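PDB 4FYF: SidF, inhibitor of growth family, member 3 from Legionella pneumophila subsp. pneumophila, which probably acts as a phosphoinositide phosphatase, hydrolysing phosphate from the inositol ring of phosphatidylinositol phosphates. Local coordinates for residues Gly67-Ile72 and Ala127-Ser132; His187-Pro192 and Glu694-Glu699. The protein carries 1 engineered substitution. All coordinates share one frame; numbering follows the deposited sequence.

Interaction 1. Residues Gly67-Ile72 and Ala127-Ser132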
# COMPACT_ATOMS: atom_id res chain seq x y z
N GLY A 67 -9.28 -19.37 -3.83
CA GLY A 67 -9.81 -18.03 -3.49
C GLY A 67 -11.34 -17.93 -3.24
O GLY A 67 -11.98 -16.86 -3.40
N GLN A 68 -11.93 -19.01 -2.83
CA GLN A 68 -13.37 -19.05 -2.66
C GLN A 68 -13.63 -19.16 -1.13
O GLN A 68 -13.08 -20.05 -0.46
CB GLN A 68 -13.85 -20.32 -3.35
CG GLN A 68 -14.63 -20.38 -4.66
CD GLN A 68 -15.00 -19.13 -5.45
OE1 GLN A 68 -15.62 -18.20 -4.94
NE2 GLN A 68 -14.78 -19.20 -6.73
N PRO A 69 -14.47 -18.28 -0.57
CA PRO A 69 -14.74 -18.39 0.91
C PRO A 69 -15.35 -19.72 1.33
O PRO A 69 -16.24 -20.25 0.66
CB PRO A 69 -15.72 -17.27 1.19
CG PRO A 69 -15.70 -16.40 -0.04
CD PRO A 69 -15.25 -17.22 -1.21
N ASP A 70 -14.83 -20.30 2.40
CA ASP A 70 -15.40 -21.53 2.93
C ASP A 70 -15.53 -21.32 4.44
O ASP A 70 -14.50 -21.16 5.11
CB ASP A 70 -14.48 -22.72 2.60
CG ASP A 70 -14.89 -24.02 3.34
OD1 ASP A 70 -15.40 -23.94 4.47
OD2 ASP A 70 -14.68 -25.15 2.80
N VAL A 71 -16.77 -21.33 4.98
CA VAL A 71 -17.00 -20.95 6.41
C VAL A 71 -16.43 -21.87 7.45
O VAL A 71 -16.03 -21.41 8.51
CB VAL A 71 -18.44 -20.57 6.82
CG1 VAL A 71 -18.75 -19.18 6.32
CG2 VAL A 71 -19.45 -21.58 6.35
N ILE A 72 -16.36 -23.16 7.11
CA ILE A 72 -15.61 -24.07 7.95
C ILE A 72 -14.16 -23.61 8.14
O ILE A 72 -13.72 -23.40 9.30
CB ILE A 72 -15.79 -25.52 7.50
CG1 ILE A 72 -17.31 -25.82 7.57
CG2 ILE A 72 -14.96 -26.49 8.40
CD1 ILE A 72 -17.71 -27.16 6.93
N ALA A 127 -18.74 -20.44 -0.71
CA ALA A 127 -19.39 -19.44 -1.50
C ALA A 127 -18.87 -19.53 -2.96
O ALA A 127 -17.83 -20.10 -3.21
CB ALA A 127 -19.08 -18.08 -0.90
N ASP A 128 -19.59 -18.95 -3.91
CA ASP A 128 -19.00 -18.61 -5.19
C ASP A 128 -19.03 -17.08 -5.37
O ASP A 128 -20.09 -16.44 -5.44
CB ASP A 128 -19.72 -19.37 -6.32
CG ASP A 128 -19.24 -18.94 -7.73
OD1 ASP A 128 -18.09 -18.41 -7.88
OD2 ASP A 128 -20.07 -19.13 -8.69
N LEU A 129 -17.85 -16.50 -5.37
CA LEU A 129 -17.62 -15.06 -5.61
C LEU A 129 -18.15 -14.51 -6.92
O LEU A 129 -18.51 -13.32 -6.99
CB LEU A 129 -16.13 -14.75 -5.59
CG LEU A 129 -15.43 -14.72 -4.22
CD1 LEU A 129 -14.07 -14.07 -4.38
CD2 LEU A 129 -16.27 -14.02 -3.18
N PHE A 130 -18.23 -15.37 -7.94
CA PHE A 130 -18.37 -14.89 -9.33
C PHE A 130 -19.75 -15.09 -9.91
O PHE A 130 -19.98 -14.96 -11.08
CB PHE A 130 -17.29 -15.54 -10.18
CG PHE A 130 -15.95 -15.36 -9.57
CD1 PHE A 130 -15.47 -14.03 -9.29
CD2 PHE A 130 -15.19 -16.45 -9.18
CE1 PHE A 130 -14.24 -13.85 -8.65
CE2 PHE A 130 -13.95 -16.26 -8.55
CZ PHE A 130 -13.46 -14.96 -8.30
N SER A 131 -20.64 -15.34 -8.98
CA SER A 131 -22.05 -15.56 -9.13
C SER A 131 -22.84 -14.50 -8.34
O SER A 131 -22.29 -13.89 -7.46
CB SER A 131 -22.30 -16.88 -8.35
OG SER A 131 -22.86 -17.66 -9.25
N SER A 132 -24.15 -14.45 -8.50
CA SER A 132 -25.02 -13.60 -7.69
C SER A 132 -25.11 -14.05 -6.23
O SER A 132 -25.24 -15.27 -5.93
CB SER A 132 -26.40 -13.55 -8.30
OG SER A 132 -27.28 -13.11 -7.28

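Interaction 2. Residues His187-Pro192 and Glu694-Glu699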
# COMPACT_ATOMS: atom_id res chain seq x y z
N HIS A 187 0.62 -15.16 -4.82
CA HIS A 187 -0.36 -15.82 -5.63
C HIS A 187 0.15 -16.04 -7.02
O HIS A 187 0.51 -15.09 -7.69
CB HIS A 187 -1.61 -14.99 -5.67
CG HIS A 187 -2.73 -15.60 -6.44
ND1 HIS A 187 -3.78 -14.87 -6.87
CD2 HIS A 187 -2.93 -16.88 -6.89
CE1 HIS A 187 -4.62 -15.65 -7.54
NE2 HIS A 187 -4.09 -16.89 -7.56
N ARG A 188 0.17 -17.29 -7.47
CA ARG A 188 0.61 -17.63 -8.83
C ARG A 188 -0.58 -18.11 -9.68
O ARG A 188 -1.41 -18.88 -9.19
CB ARG A 188 1.66 -18.74 -8.81
CG ARG A 188 2.86 -18.41 -7.96
CD ARG A 188 3.74 -19.65 -7.74
NE ARG A 188 4.46 -20.10 -8.92
CZ ARG A 188 5.70 -20.56 -8.89
NH1 ARG A 188 6.40 -20.57 -7.78
NH2 ARG A 188 6.29 -20.94 -10.00
N PHE A 189 -0.63 -17.65 -10.94
CA PHE A 189 -1.72 -18.02 -11.85
C PHE A 189 -1.28 -17.66 -13.25
O PHE A 189 -0.48 -16.76 -13.42
CB PHE A 189 -3.03 -17.26 -11.50
CG PHE A 189 -2.86 -15.76 -11.44
CD1 PHE A 189 -2.39 -15.14 -10.29
CD2 PHE A 189 -3.14 -14.97 -12.56
CE1 PHE A 189 -2.18 -13.77 -10.24
CE2 PHE A 189 -2.93 -13.58 -12.51
CZ PHE A 189 -2.46 -12.98 -11.35
N LYS A 190 -1.83 -18.33 -14.27
CA LYS A 190 -1.62 -17.91 -15.66
C LYS A 190 -2.72 -16.92 -16.04
O LYS A 190 -3.88 -17.27 -16.08
CB LYS A 190 -1.60 -19.12 -16.61
CG LYS A 190 -0.69 -20.24 -16.16
CD LYS A 190 -0.43 -21.33 -17.24
CE LYS A 190 -0.11 -20.70 -18.62
NZ LYS A 190 0.99 -21.26 -19.47
N ALA A 191 -2.35 -15.67 -16.28
CA ALA A 191 -3.27 -14.65 -16.77
C ALA A 191 -3.81 -15.04 -18.16
O ALA A 191 -3.16 -15.77 -18.89
CB ALA A 191 -2.57 -13.31 -16.86
N PRO A 192 -4.98 -14.49 -18.55
CA PRO A 192 -5.41 -14.64 -19.94
C PRO A 192 -4.29 -14.30 -20.90
O PRO A 192 -3.58 -13.30 -20.69
CB PRO A 192 -6.49 -13.58 -20.09
CG PRO A 192 -6.97 -13.36 -18.72
CD PRO A 192 -5.73 -13.42 -17.88
N GLU A 694 -12.23 -9.74 -17.48
CA GLU A 694 -12.97 -10.18 -16.31
C GLU A 694 -12.31 -11.44 -15.73
O GLU A 694 -12.22 -11.63 -14.53
CB GLU A 694 -14.48 -10.41 -16.62
CG GLU A 694 -15.23 -10.94 -15.44
CD GLU A 694 -16.68 -10.54 -15.43
OE1 GLU A 694 -17.18 -9.98 -16.44
OE2 GLU A 694 -17.30 -10.84 -14.38
N GLN A 695 -11.83 -12.28 -16.62
CA GLN A 695 -11.20 -13.48 -16.19
C GLN A 695 -9.93 -13.16 -15.37
O GLN A 695 -9.70 -13.81 -14.36
CB GLN A 695 -10.88 -14.29 -17.42
CG GLN A 695 -10.47 -15.70 -17.16
CD GLN A 695 -10.13 -16.33 -18.47
OE1 GLN A 695 -9.02 -16.82 -18.65
NE2 GLN A 695 -11.08 -16.25 -19.44
N LEU A 696 -9.12 -12.19 -15.80
CA LEU A 696 -8.02 -11.68 -14.97
C LEU A 696 -8.52 -11.11 -13.64
O LEU A 696 -7.93 -11.37 -12.60
CB LEU A 696 -7.31 -10.53 -15.68
CG LEU A 696 -5.79 -10.30 -15.50
CD1 LEU A 696 -5.38 -8.88 -15.84
CD2 LEU A 696 -5.19 -10.71 -14.18
N ASP A 697 -9.62 -10.33 -13.68
CA ASP A 697 -10.17 -9.73 -12.47
C ASP A 697 -10.52 -10.77 -11.37
O ASP A 697 -10.28 -10.53 -10.20
CB ASP A 697 -11.38 -8.85 -12.80
CG ASP A 697 -11.53 -7.65 -11.86
OD1 ASP A 697 -10.51 -7.13 -11.32
OD2 ASP A 697 -12.67 -7.14 -11.71
N ARG A 698 -11.04 -11.92 -11.79
CA ARG A 698 -11.41 -13.00 -10.92
C ARG A 698 -10.26 -13.47 -10.07
O ARG A 698 -10.42 -13.94 -8.95
CB ARG A 698 -11.98 -14.17 -11.75
CG ARG A 698 -13.45 -13.98 -12.07
CD ARG A 698 -13.93 -15.03 -13.04
NE ARG A 698 -15.38 -14.96 -13.18
CZ ARG A 698 -16.07 -15.82 -13.94
NH1 ARG A 698 -15.41 -16.74 -14.61
NH2 ARG A 698 -17.40 -15.75 -14.06
N GLU A 699 -9.08 -13.31 -10.61
CA GLU A 699 -7.92 -13.78 -9.98
C GLU A 699 -7.52 -12.86 -8.76
O GLU A 699 -6.95 -13.30 -7.75
CB GLU A 699 -6.88 -13.76 -11.09
CG GLU A 699 -5.90 -14.87 -11.08
CD GLU A 699 -6.50 -16.23 -11.33
OE1 GLU A 699 -6.87 -16.54 -12.48
OE2 GLU A 699 -6.53 -17.01 -10.34
O HOH W 1 -4.77 -12.31 -5.97

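Interaction 1. Residues Gly67-Ile72 and Ala127-Ser132
Gln68 reaches across to the 127-132 loop with its side-chain amide. Gln68 OE1 accepts the backbone N of Leu129 at 2.8 Å, and the bond is nearly straight at hydrogen (177°). The donor lies 28° from the amide carbonyl plane. Gln68 CG lies 3.5 Å from Ala127 O. Beyond it the chain bends at chi2 (0°), which turns the amide toward Leu129 N. The other arm of the amide, Gln68 NE2, is bonded to Pro64 O, and it comes obliquely to the Phe130 ring, 3.6 Å from Phe130 CE2. With both arms in use, the rotation of this buried amide is fixed.

Pro69 supplies the second link. Pro69 O accepts Ala127 N at 2.9 Å. Its ring lies against two apolar side chains: Pro69 CG is 3.9 Å from Ala127 CB, and Pro69 CD is 3.9 Å from Leu129 CD2. Ala127 turns its methyl toward the proline. Phe733 of helix 733-737 also touches Pro69 and Leu129, and Phe141 of helix 136-163 meets Ala127.

Asp128 shapes the loop that presents these groups. Asp128 OD1 takes Phe130 N at 3.0 Å from above the carboxylate plane, while OD2 forms a salt bridge with Arg63. This contact joins two loops: a type I beta turn, residues 128-131, containing an Asx turn, and the lead-in to helix 71-92, N-capped by Asp70.

Interaction 2. Residues His187-Pro192 and Glu694-Glu699
Glu699 packs its side chain against Phe189 and His187. Glu699 CB lies 4.2 Å from Phe189 CD2. CG comes next and is placed over one face of the Phe189 ring, offset toward the rim. The carbons are modelled too close there, which leaves the CH-pi contact itself doubtful. Chi2 of 65° then bends the chain, and Glu699 CD lies 3.6 Å from Phe189 CB. At the tip, OE1 bonds to Tyr58 OH and OE2 to Ser56 OG. Glu699 OE2 also lies 3.7 Å from His187 CE1. Both oxygens of this buried carboxylate are therefore satisfied.

His187 extends its ring toward the helix with CG anti to the backbone N (chi1 -178°). His187 CE1 meets Glu699 O at the ring edge, 3.3 Å away. A water bridges the two residues: it is 2.9 Å from His187 ND1 and donates to Glu699 O. His187 NE2 bonds to Ser56 OG, and Phe189 CD1 covers one face of the His187 ring.

Farther along, Pro192 CD packs on Leu696 CG at 3.9 Å, and Leu696 CD2 approaches Phe189 obliquely. The strand and helix segments run 152° apart in direction, their axes 10.9 Å apart. This is alpha/beta layer packing, with helix 692-699 lying against strand 184-189, an inner strand of the mixed sheet.

Interactions 1 and 2 are neighbours, with centres about 16 Å apart on the same side of the chain's centre. They touch by packing where Phe130 CZ of interaction 1 meets Arg698 O of interaction 2 at 3.3 Å. The chain from Ser56 to Pro64 supplies partners to both. The C-terminal region does likewise: Ala728 N bonds to Asp697 OD2, and Asn730 ND2 bonds to Ser131 O. Interaction 1 joins the lead-in to helix 71-92 to the loop before helix 136-163, and interaction 2 joins a helix to the six-stranded sheet. Along the chain, interaction 1 closes before interaction 2 opens.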